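Local atomic coordinates of ULam111 (Flavobacterium sp., PDB entry 5WUT), a protein that probably hydrolyses the beta-1,3-glycosidic bonds of laminarin, as a glycoside hydrolase family 16 enzyme built on a beta-jelly-roll fold. Residues T73-K78 / P199-I204; G117-L122 / T134-T139; N24-D29 / S69-T74; Y84-A89 / F160-I165. All coordinates share one frame; numbering follows the deposited sequence.

Contact 1: residues T73-K78 / P199-I204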
# COMPACT_ATOMS: atom_id res chain seq x y z
N THR A 73 4.60 -27.47 2.41
CA THR A 73 3.54 -27.08 3.34
C THR A 73 3.95 -27.35 4.77
O THR A 73 4.87 -28.12 5.02
CB THR A 73 2.23 -27.83 3.12
OG1 THR A 73 2.31 -29.13 3.73
CG2 THR A 73 1.94 -27.99 1.65
N THR A 74 3.23 -26.75 5.71
CA THR A 74 3.44 -27.10 7.12
C THR A 74 2.30 -27.94 7.68
O THR A 74 2.13 -28.04 8.89
CB THR A 74 3.62 -25.85 8.01
OG1 THR A 74 2.40 -25.09 8.03
CG2 THR A 74 4.76 -24.99 7.52
N GLN A 75 1.53 -28.58 6.80
CA GLN A 75 0.37 -29.37 7.22
C GLN A 75 0.72 -30.39 8.31
O GLN A 75 1.64 -31.18 8.14
CB GLN A 75 -0.24 -30.11 6.03
CG GLN A 75 -1.55 -30.81 6.38
CD GLN A 75 -2.17 -31.50 5.18
OE1 GLN A 75 -1.55 -31.64 4.13
NE2 GLN A 75 -3.43 -31.93 5.33
N GLY A 76 -0.03 -30.36 9.40
CA GLY A 76 0.15 -31.29 10.50
C GLY A 76 1.42 -31.09 11.32
O GLY A 76 1.72 -31.89 12.20
N LYS A 77 2.16 -30.02 11.03
CA LYS A 77 3.44 -29.74 11.68
C LYS A 77 3.54 -28.36 12.32
O LYS A 77 4.03 -28.23 13.45
CB LYS A 77 4.57 -29.90 10.66
CG LYS A 77 4.74 -31.35 10.24
CD LYS A 77 5.78 -31.51 9.16
CE LYS A 77 6.07 -33.00 8.98
NZ LYS A 77 7.06 -33.20 7.89
N LYS A 78 3.12 -27.33 11.60
CA LYS A 78 3.04 -25.99 12.16
C LYS A 78 1.72 -25.37 11.71
O LYS A 78 1.57 -24.98 10.55
CB LYS A 78 4.23 -25.12 11.74
CG LYS A 78 5.51 -25.41 12.53
CD LYS A 78 5.39 -24.90 13.96
CE LYS A 78 6.61 -25.26 14.80
NZ LYS A 78 6.65 -26.70 15.18
N PRO A 199 -7.44 -23.91 13.03
CA PRO A 199 -6.04 -23.73 12.61
C PRO A 199 -5.90 -23.87 11.09
O PRO A 199 -6.69 -24.59 10.46
CB PRO A 199 -5.30 -24.86 13.34
CG PRO A 199 -6.24 -25.29 14.45
CD PRO A 199 -7.61 -25.09 13.89
N PHE A 200 -4.91 -23.17 10.54
CA PHE A 200 -4.56 -23.27 9.13
C PHE A 200 -3.08 -23.61 9.01
O PHE A 200 -2.32 -23.35 9.93
CB PHE A 200 -4.86 -21.94 8.41
CG PHE A 200 -6.27 -21.83 7.89
CD1 PHE A 200 -7.36 -21.86 8.76
CD2 PHE A 200 -6.51 -21.68 6.53
CE1 PHE A 200 -8.66 -21.79 8.26
CE2 PHE A 200 -7.79 -21.59 6.04
CZ PHE A 200 -8.86 -21.66 6.91
N TYR A 201 -2.66 -24.20 7.89
CA TYR A 201 -1.24 -24.43 7.64
C TYR A 201 -0.75 -23.65 6.43
O TYR A 201 -1.55 -23.15 5.64
CB TYR A 201 -0.94 -25.92 7.47
CG TYR A 201 -1.62 -26.61 6.30
CD1 TYR A 201 -1.02 -26.65 5.05
CD2 TYR A 201 -2.83 -27.27 6.47
CE1 TYR A 201 -1.60 -27.32 3.98
CE2 TYR A 201 -3.43 -27.95 5.40
CZ TYR A 201 -2.81 -27.96 4.16
OH TYR A 201 -3.37 -28.63 3.08
N PHE A 202 0.57 -23.52 6.32
CA PHE A 202 1.21 -22.72 5.27
C PHE A 202 1.53 -23.53 4.04
O PHE A 202 1.82 -24.71 4.15
CB PHE A 202 2.51 -22.10 5.78
CG PHE A 202 2.30 -21.14 6.90
CD1 PHE A 202 1.68 -19.93 6.68
CD2 PHE A 202 2.75 -21.44 8.19
CE1 PHE A 202 1.49 -19.03 7.72
CE2 PHE A 202 2.56 -20.54 9.23
CZ PHE A 202 1.93 -19.33 9.00
N ILE A 203 1.50 -22.88 2.88
CA ILE A 203 2.02 -23.45 1.64
C ILE A 203 2.89 -22.41 0.96
O ILE A 203 2.50 -21.23 0.89
CB ILE A 203 0.89 -23.89 0.67
CG1 ILE A 203 -0.12 -24.82 1.35
CG2 ILE A 203 1.50 -24.55 -0.58
CD1 ILE A 203 -1.31 -24.05 1.98
N ILE A 204 4.07 -22.81 0.49
CA ILE A 204 4.89 -21.99 -0.41
C ILE A 204 5.07 -22.78 -1.69
O ILE A 204 5.46 -23.95 -1.64
CB ILE A 204 6.26 -21.65 0.20
CG1 ILE A 204 6.09 -20.85 1.49
CG2 ILE A 204 7.10 -20.84 -0.79
CD1 ILE A 204 7.42 -20.61 2.24
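Thr73 and Ile203 form an antiparallel, non-hydrogen-bonded pair in one sheet of the jelly roll, where the strand leading into 74-78 runs off into a turn beside strand 200-204. Their side chains lie side by side on the same face, Thr73 CG2 meeting Ile203 CG1 at 3.8 Å. Beyond this pair the pairing passes to a side chain. Thr74 N still donates to Phe202 O (2.9 Å), but the return bond, from Phe202 N, ends on Thr74 OG1 at 3.0 Å and is almost straight (171°). Chi1 of 65° sets this hydroxyl between its own N and carbonyl carbon; it also donates to Lys78 O (2.7 Å), so one oxygen clasps the turn and stands in for a backbone acceptor. Thr73 OG1 accepts from Gln75 N in an ST turn and also binds Asn24. The Tyr201 ring is roofed by the methylenes of Gln75: CB stands 3.5 Å from the ring centroid, 5° off the normal, in a CH-pi contact, and CG follows at 3.6 Å from Tyr201 CE2. With Tyr201 cut back to an alanine, Gln75 would probably lose the ring beneath its chain and be freer to turn. On the other face of the strand Phe202 packs on Phe80, Ile231 and Val233 in the sandwich core, while Tyr201 and Ile203 lie against Leu104 and Trp102 of the next strand. The Phe202 ring also reaches back to the turn, its CD2 lying 3.7 Å from Thr74 OG1.

Contact 2: residues G117-L122 / T134-T139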
# COMPACT_ATOMS: atom_id res chain seq x y z
N GLY A 117 -11.51 -23.97 3.46
CA GLY A 117 -11.05 -22.59 3.39
C GLY A 117 -9.61 -22.43 2.93
O GLY A 117 -8.75 -23.31 3.14
N GLU A 118 -9.34 -21.28 2.31
CA GLU A 118 -8.02 -20.96 1.78
C GLU A 118 -7.77 -19.47 1.94
O GLU A 118 -8.69 -18.67 1.74
CB GLU A 118 -7.94 -21.37 0.30
CG GLU A 118 -6.65 -20.93 -0.41
CD GLU A 118 -6.60 -21.36 -1.88
OE1 GLU A 118 -7.31 -22.31 -2.27
OE2 GLU A 118 -5.84 -20.74 -2.64
N ILE A 119 -6.55 -19.11 2.31
CA ILE A 119 -6.13 -17.70 2.42
C ILE A 119 -4.94 -17.46 1.50
O ILE A 119 -3.89 -18.07 1.67
CB ILE A 119 -5.72 -17.31 3.87
CG1 ILE A 119 -6.74 -17.80 4.89
CG2 ILE A 119 -5.47 -15.77 3.96
CD1 ILE A 119 -6.31 -17.61 6.33
N ASP A 120 -5.11 -16.58 0.51
CA ASP A 120 -4.06 -16.30 -0.46
C ASP A 120 -3.39 -14.99 -0.11
O ASP A 120 -3.97 -13.91 -0.30
CB ASP A 120 -4.62 -16.23 -1.88
CG ASP A 120 -5.21 -17.54 -2.34
OD1 ASP A 120 -4.76 -18.59 -1.86
OD2 ASP A 120 -6.09 -17.50 -3.22
N ILE A 121 -2.15 -15.08 0.36
CA ILE A 121 -1.47 -13.93 0.96
C ILE A 121 -0.48 -13.26 -0.00
O ILE A 121 -0.52 -12.04 -0.19
CB ILE A 121 -0.74 -14.37 2.24
CG1 ILE A 121 -1.73 -15.05 3.20
CG2 ILE A 121 -0.05 -13.17 2.89
CD1 ILE A 121 -1.05 -15.68 4.44
N LEU A 122 0.43 -14.05 -0.58
CA LEU A 122 1.28 -13.59 -1.67
C LEU A 122 0.79 -14.31 -2.92
O LEU A 122 0.83 -15.52 -2.97
CB LEU A 122 2.77 -13.90 -1.40
CG LEU A 122 3.86 -13.49 -2.42
CD1 LEU A 122 5.20 -13.66 -1.74
CD2 LEU A 122 3.86 -14.24 -3.76
N THR A 134 -4.87 -10.71 -3.48
CA THR A 134 -5.13 -11.20 -2.13
C THR A 134 -6.56 -11.72 -2.13
O THR A 134 -7.46 -11.01 -2.56
CB THR A 134 -4.96 -10.12 -1.06
OG1 THR A 134 -5.77 -8.99 -1.41
CG2 THR A 134 -3.52 -9.68 -0.99
N SER A 135 -6.75 -12.97 -1.69
CA SER A 135 -8.02 -13.67 -1.91
C SER A 135 -8.36 -14.66 -0.81
O SER A 135 -7.49 -15.11 -0.05
CB SER A 135 -8.00 -14.45 -3.23
OG SER A 135 -7.37 -13.73 -4.27
N LEU A 136 -9.63 -15.03 -0.80
CA LEU A 136 -10.17 -16.13 0.01
C LEU A 136 -10.89 -17.11 -0.89
O LEU A 136 -11.52 -16.70 -1.86
CB LEU A 136 -11.15 -15.63 1.07
CG LEU A 136 -10.65 -14.76 2.23
CD1 LEU A 136 -9.37 -15.27 2.88
CD2 LEU A 136 -10.50 -13.34 1.75
N HIS A 137 -10.80 -18.40 -0.58
CA HIS A 137 -11.62 -19.42 -1.23
C HIS A 137 -12.36 -20.19 -0.16
O HIS A 137 -11.76 -20.59 0.85
CB HIS A 137 -10.78 -20.38 -2.07
CG HIS A 137 -10.04 -19.71 -3.17
ND1 HIS A 137 -10.49 -19.71 -4.47
CD2 HIS A 137 -8.90 -18.98 -3.16
CE1 HIS A 137 -9.65 -19.02 -5.22
NE2 HIS A 137 -8.68 -18.56 -4.45
N THR A 138 -13.66 -20.33 -0.34
CA THR A 138 -14.55 -20.98 0.62
C THR A 138 -15.65 -21.70 -0.15
O THR A 138 -15.76 -21.54 -1.37
CB THR A 138 -15.21 -19.96 1.56
OG1 THR A 138 -16.05 -19.11 0.77
CG2 THR A 138 -14.19 -19.09 2.25
N THR A 139 -16.52 -22.42 0.55
CA THR A 139 -17.68 -22.99 -0.14
C THR A 139 -18.53 -21.89 -0.78
O THR A 139 -19.01 -22.04 -1.91
CB THR A 139 -18.54 -23.82 0.82
OG1 THR A 139 -17.87 -25.06 1.06
CG2 THR A 139 -19.91 -24.12 0.23
O HOH W 1 -5.68 -15.47 -5.32
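Glu118, Ile119 and Asp120 belong to the Glu-x-Asp-x-x-Glu signature of family 16 hydrolases and pair, antiparallel, with His137, Leu136 and Ser135 across a beta hairpin; in relatives the first glutamate is the nucleophile, so Glu118 probably has that role. Asp120 N to Ser135 O (2.9 Å) and its return bond are straight, whereas Glu118 N to His137 O is weak. Glu118, Asp120, Ser135 and His137 share one face of the sheet, where Glu118 and Asp120 touch Trp102. With CG anti to N (chi1 173°) and an extended chain, the Glu118 carboxylate runs alongside the His137 ring, planes 28° apart, CD 3.5 Å from CD2. Its OE1 accepts from Trp113 NE1, and OE2 lies only 2.5 Å from Asp120 OD1. Shortening Glu118 to an alanine is likely to leave Trp113 NE1 without its acceptor and open a gap beside the imidazole. On the opposite face Ile119 CG2 touches Leu136 CD1 (4.1 Å), next to Phe174. Past Asp120 a classic beta bulge sets both Ile121 and Leu122 against Phe101. His137 ND1 is hydrogen-bonded with Gly143 N, and Ser135 OG with Thr148 OG1. Asp120 OD2 meets the edge of the His137 ring in its plane, 3.1 Å from NE2, and takes a hydrogen bond from a water (2.9 Å) that also binds Ser135 OG.

Contact 3: residues N24-D29 / S69-T74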
# COMPACT_ATOMS: atom_id res chain seq x y z
N ASN A 24 6.55 -30.21 4.92
CA ASN A 24 6.35 -31.34 4.03
C ASN A 24 6.68 -30.93 2.62
O ASN A 24 6.53 -29.75 2.27
CB ASN A 24 4.91 -31.81 4.04
CG ASN A 24 4.36 -32.00 5.42
OD1 ASN A 24 4.77 -32.91 6.13
ND2 ASN A 24 3.44 -31.13 5.81
N PHE A 25 7.09 -31.89 1.80
CA PHE A 25 7.08 -31.67 0.35
C PHE A 25 5.79 -32.22 -0.24
O PHE A 25 5.34 -33.31 0.10
CB PHE A 25 8.27 -32.34 -0.34
CG PHE A 25 9.59 -31.75 0.01
CD1 PHE A 25 10.09 -30.67 -0.70
CD2 PHE A 25 10.33 -32.28 1.05
CE1 PHE A 25 11.32 -30.13 -0.38
CE2 PHE A 25 11.57 -31.74 1.37
CZ PHE A 25 12.06 -30.67 0.66
N GLU A 26 5.21 -31.47 -1.17
CA GLU A 26 4.20 -32.05 -2.04
C GLU A 26 4.89 -32.25 -3.38
O GLU A 26 5.62 -31.37 -3.85
CB GLU A 26 2.95 -31.16 -2.10
CG GLU A 26 2.22 -31.16 -0.74
CD GLU A 26 0.83 -30.53 -0.75
OE1 GLU A 26 0.10 -30.69 0.26
OE2 GLU A 26 0.47 -29.87 -1.74
N LEU A 27 4.77 -33.45 -3.95
CA LEU A 27 5.64 -33.84 -5.06
C LEU A 27 4.88 -34.42 -6.24
O LEU A 27 3.85 -35.08 -6.06
CB LEU A 27 6.67 -34.88 -4.58
CG LEU A 27 7.57 -34.43 -3.43
CD1 LEU A 27 8.26 -35.64 -2.80
CD2 LEU A 27 8.58 -33.44 -3.90
N GLY A 28 5.44 -34.22 -7.42
CA GLY A 28 4.94 -34.84 -8.64
C GLY A 28 3.94 -34.02 -9.42
O GLY A 28 3.99 -32.79 -9.42
N ASP A 29 3.03 -34.72 -10.10
CA ASP A 29 2.10 -34.09 -11.02
C ASP A 29 0.72 -33.77 -10.43
O ASP A 29 -0.12 -33.15 -11.10
CB ASP A 29 1.94 -34.99 -12.26
CG ASP A 29 1.43 -36.40 -11.93
OD1 ASP A 29 0.97 -36.65 -10.79
OD2 ASP A 29 1.49 -37.27 -12.82
N SER A 69 9.63 -27.55 -10.15
CA SER A 69 9.60 -26.48 -9.16
C SER A 69 9.43 -27.12 -7.79
O SER A 69 9.61 -28.33 -7.65
CB SER A 69 8.48 -25.49 -9.48
OG SER A 69 8.62 -24.29 -8.70
N THR A 70 9.08 -26.30 -6.79
CA THR A 70 8.94 -26.73 -5.40
C THR A 70 7.59 -26.33 -4.84
O THR A 70 7.10 -25.22 -5.14
CB THR A 70 10.04 -26.12 -4.50
OG1 THR A 70 11.32 -26.33 -5.09
CG2 THR A 70 10.01 -26.71 -3.06
N ARG A 71 7.01 -27.21 -4.03
CA ARG A 71 5.80 -26.92 -3.27
C ARG A 71 5.93 -27.56 -1.89
O ARG A 71 6.06 -28.78 -1.77
CB ARG A 71 4.57 -27.47 -4.00
CG ARG A 71 3.25 -27.28 -3.24
CD ARG A 71 2.08 -27.58 -4.17
NE ARG A 71 0.82 -27.71 -3.43
CZ ARG A 71 -0.36 -27.35 -3.92
NH1 ARG A 71 -0.45 -26.84 -5.14
NH2 ARG A 71 -1.46 -27.51 -3.19
N ILE A 72 5.92 -26.73 -0.85
CA ILE A 72 6.09 -27.21 0.51
C ILE A 72 4.96 -26.69 1.39
O ILE A 72 4.42 -25.62 1.13
CB ILE A 72 7.46 -26.80 1.09
CG1 ILE A 72 7.69 -25.29 0.97
CG2 ILE A 72 8.58 -27.54 0.36
CD1 ILE A 72 8.91 -24.83 1.79
N THR A 73 4.60 -27.47 2.41
CA THR A 73 3.54 -27.08 3.34
C THR A 73 3.95 -27.35 4.77
O THR A 73 4.87 -28.12 5.02
CB THR A 73 2.23 -27.83 3.12
OG1 THR A 73 2.31 -29.13 3.73
CG2 THR A 73 1.94 -27.99 1.65
N THR A 74 3.23 -26.75 5.71
CA THR A 74 3.44 -27.10 7.12
C THR A 74 2.30 -27.94 7.68
O THR A 74 2.13 -28.04 8.89
CB THR A 74 3.62 -25.85 8.01
OG1 THR A 74 2.40 -25.09 8.03
CG2 THR A 74 4.76 -24.99 7.52
O HOH W 2 8.16 -29.85 -3.81
O HOH W 3 0.83 -31.19 2.80
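Asn24 and Thr73 form an antiparallel hydrogen-bonded pair, Asn24 N to Thr73 O at 2.7 Å with Thr73 N to Asn24 O longer, and Phe25 with Ile72 follows as the non-hydrogen-bonded pair before Glu26 N closes the ladder on Arg71 O (2.9 Å). The amide of Asn24 doubles the first pair: ND2 points almost straight at Thr73 OG1 (3.1 Å), which lies in the amide plane, while OD1 takes Lys77 NZ. On the same face Glu26, extended beyond CG (chi2 -169°), crosses Thr73 and lays its carboxylate nearly parallel to the Arg71 guanidinium (16° apart); OE2 takes Arg71 NE on its anti side at 2.8 Å in a bent salt bridge. The other oxygen, OE1, sits over Thr73 CG2 and accepts from a water that Thr73 OG1 also binds, holding both carboxylate ends. A second water accepts from Arg71 N and lies within bonding distance of Glu26 O. On the reverse face Phe25 CD1 leans on Ile72 CG2 (3.6 Å), with His49 meeting the ring. Strand 24-25 is thus a short addition to strand 66-80 of the jelly-roll sandwich, which also pairs with 42-44, 55-63 and 200-208; Ile72 is enclosed by Leu56, Ile204 and Trp23.

Contact 4: residues Y84-A89 / F160-I165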
# COMPACT_ATOMS: atom_id res chain seq x y z
N TYR A 84 -1.18 -12.20 13.40
CA TYR A 84 -0.60 -11.37 12.36
C TYR A 84 0.50 -12.22 11.74
O TYR A 84 1.46 -12.59 12.41
CB TYR A 84 -0.05 -10.05 12.90
CG TYR A 84 0.27 -9.07 11.78
CD1 TYR A 84 1.51 -9.07 11.14
CD2 TYR A 84 -0.69 -8.15 11.34
CE1 TYR A 84 1.78 -8.17 10.10
CE2 TYR A 84 -0.43 -7.25 10.32
CZ TYR A 84 0.81 -7.27 9.70
OH TYR A 84 1.05 -6.38 8.67
N ILE A 85 0.33 -12.54 10.47
CA ILE A 85 1.22 -13.49 9.80
C ILE A 85 1.90 -12.75 8.65
O ILE A 85 1.22 -12.15 7.82
CB ILE A 85 0.45 -14.72 9.31
CG1 ILE A 85 -0.06 -15.54 10.51
CG2 ILE A 85 1.30 -15.56 8.38
CD1 ILE A 85 -1.11 -16.54 10.15
N GLU A 86 3.23 -12.74 8.62
CA GLU A 86 3.98 -11.92 7.66
C GLU A 86 5.09 -12.70 6.97
O GLU A 86 5.84 -13.41 7.64
CB GLU A 86 4.58 -10.70 8.38
CG GLU A 86 5.42 -9.76 7.52
CD GLU A 86 6.06 -8.66 8.38
OE1 GLU A 86 5.38 -7.67 8.71
OE2 GLU A 86 7.25 -8.82 8.75
N ALA A 87 5.19 -12.55 5.65
CA ALA A 87 6.29 -13.13 4.89
C ALA A 87 7.05 -12.03 4.17
O ALA A 87 6.47 -11.02 3.77
CB ALA A 87 5.79 -14.16 3.88
N ARG A 88 8.36 -12.21 4.05
CA ARG A 88 9.19 -11.29 3.29
C ARG A 88 9.74 -12.06 2.12
O ARG A 88 10.34 -13.12 2.30
CB ARG A 88 10.31 -10.72 4.17
CG ARG A 88 11.22 -9.76 3.44
CD ARG A 88 12.19 -9.07 4.39
NE ARG A 88 12.95 -8.05 3.67
CZ ARG A 88 14.17 -8.22 3.18
NH1 ARG A 88 14.80 -9.37 3.32
NH2 ARG A 88 14.77 -7.23 2.54
N ALA A 89 9.50 -11.59 0.90
CA ALA A 89 9.85 -12.38 -0.27
C ALA A 89 10.19 -11.54 -1.49
O ALA A 89 9.80 -10.38 -1.59
CB ALA A 89 8.73 -13.35 -0.60
N PHE A 160 12.86 -7.15 -2.12
CA PHE A 160 11.95 -7.87 -1.23
C PHE A 160 10.78 -6.98 -0.79
O PHE A 160 10.94 -5.78 -0.59
CB PHE A 160 12.70 -8.40 0.01
CG PHE A 160 13.55 -9.61 -0.28
CD1 PHE A 160 14.78 -9.47 -0.92
CD2 PHE A 160 13.10 -10.88 0.07
CE1 PHE A 160 15.56 -10.59 -1.21
CE2 PHE A 160 13.88 -12.01 -0.22
CZ PHE A 160 15.11 -11.86 -0.86
N HIS A 161 9.60 -7.60 -0.66
CA HIS A 161 8.43 -6.92 -0.12
C HIS A 161 7.80 -7.76 0.96
O HIS A 161 8.09 -8.95 1.09
CB HIS A 161 7.41 -6.63 -1.22
CG HIS A 161 7.91 -5.69 -2.26
ND1 HIS A 161 7.59 -4.35 -2.27
CD2 HIS A 161 8.75 -5.88 -3.31
CE1 HIS A 161 8.20 -3.76 -3.29
NE2 HIS A 161 8.91 -4.67 -3.94
N LEU A 162 6.92 -7.13 1.73
CA LEU A 162 6.22 -7.79 2.83
C LEU A 162 4.78 -8.10 2.44
O LEU A 162 4.08 -7.25 1.87
CB LEU A 162 6.23 -6.91 4.09
CG LEU A 162 7.60 -6.46 4.59
CD1 LEU A 162 7.37 -5.60 5.83
CD2 LEU A 162 8.50 -7.62 4.91
N TYR A 163 4.36 -9.32 2.74
CA TYR A 163 3.00 -9.79 2.47
C TYR A 163 2.44 -10.32 3.77
O TYR A 163 3.06 -11.18 4.36
CB TYR A 163 3.01 -10.87 1.39
CG TYR A 163 3.68 -10.46 0.10
CD1 TYR A 163 5.06 -10.52 -0.06
CD2 TYR A 163 2.92 -10.05 -0.99
CE1 TYR A 163 5.66 -10.14 -1.26
CE2 TYR A 163 3.50 -9.69 -2.18
CZ TYR A 163 4.88 -9.74 -2.32
OH TYR A 163 5.46 -9.36 -3.53
N ALA A 164 1.30 -9.79 4.23
CA ALA A 164 0.83 -10.18 5.54
C ALA A 164 -0.69 -10.22 5.65
O ALA A 164 -1.40 -9.64 4.83
CB ALA A 164 1.39 -9.23 6.60
N ILE A 165 -1.17 -10.91 6.68
CA ILE A 165 -2.58 -10.85 7.07
C ILE A 165 -2.70 -10.57 8.55
O ILE A 165 -1.82 -10.94 9.33
CB ILE A 165 -3.36 -12.14 6.75
CG1 ILE A 165 -2.68 -13.37 7.38
CG2 ILE A 165 -3.48 -12.32 5.25
CD1 ILE A 165 -3.51 -14.64 7.28
O HOH W 4 10.86 -5.74 2.68
O HOH W 5 8.13 -9.31 -3.53
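The Phe160 ring and the Arg88 guanidinium lie nearly parallel, 14° apart but offset: Arg88 NH1 stands 3.8 Å above the ring plane, toward the rim, and Phe160 CB sits over the guanidinium, 3.5 Å from CZ. An extended Arg88 chain, CG anti to N at chi1 179°, carries the group out to this place, and NH1 makes a salt bridge with Asp229 that probably fixes its rotation. At the far end of the ladder the Tyr84 ring has Ile165 O over one face, Glu86 OE1 at its edge in the plane, and Ala164 CB near its hydroxyl (3.5 Å from OH); Phe175 meets the ring as well. Tyr163 presents its edge to Ala87 O and Ala89 O. Also in its ring plane is a water that binds Tyr163 OH (2.7 Å) and donates to Ala89 O (2.8 Å), an oxygen already accepting from His161 N. Between these groups runs an unbroken antiparallel ladder of six backbone bonds, made by the pairs Ile85-Ile165, Ala87-Tyr163 and Ala89-His161, with N to O distances of 2.8 to 3.0 Å. Side chains alternate. Leu162 CD2 touches Arg88 CB (3.7 Å) on the face of Glu86, whose OE2 binds Tyr230. On the reverse face Ile85 and Ile165 lie side by side, and Ala89, Tyr163 and Ile165 pack on Leu122, Ile119 and Ile121. This face is largely apolar against strand 118-123, while that of Glu86, Arg88 and Leu162 is mixed, as expected of a strand pair in a beta sandwich such as the jelly roll.

Overall arrangement
Contacts 2 and 4 are regular antiparallel pairings, contact 3 a short one, and contact 1 a single bridge that gives way to a turn. Contacts 1 and 2 are buried, 3 and 4 only partly. Contacts 1 and 3 share Thr73 and Thr74, with strand 66-80 held between 24-25 and 200-208, and Asn24 bonds back to contact 1 through Gln75 O. Side-chain hydroxyls and an amide supplement the backbone bonds there, with a salt bridge in contact 3. Contact 2 gathers acids and a histidine at the probable catalytic face. Contact 4 relies on regular backbone bonding, and its inner face meets contact 2, Leu122 CD1 touching Tyr163 CD1. Phe202 joins contact 1 to Ile85, while contacts 3 and 4 lie on opposite sides of the chain's centre.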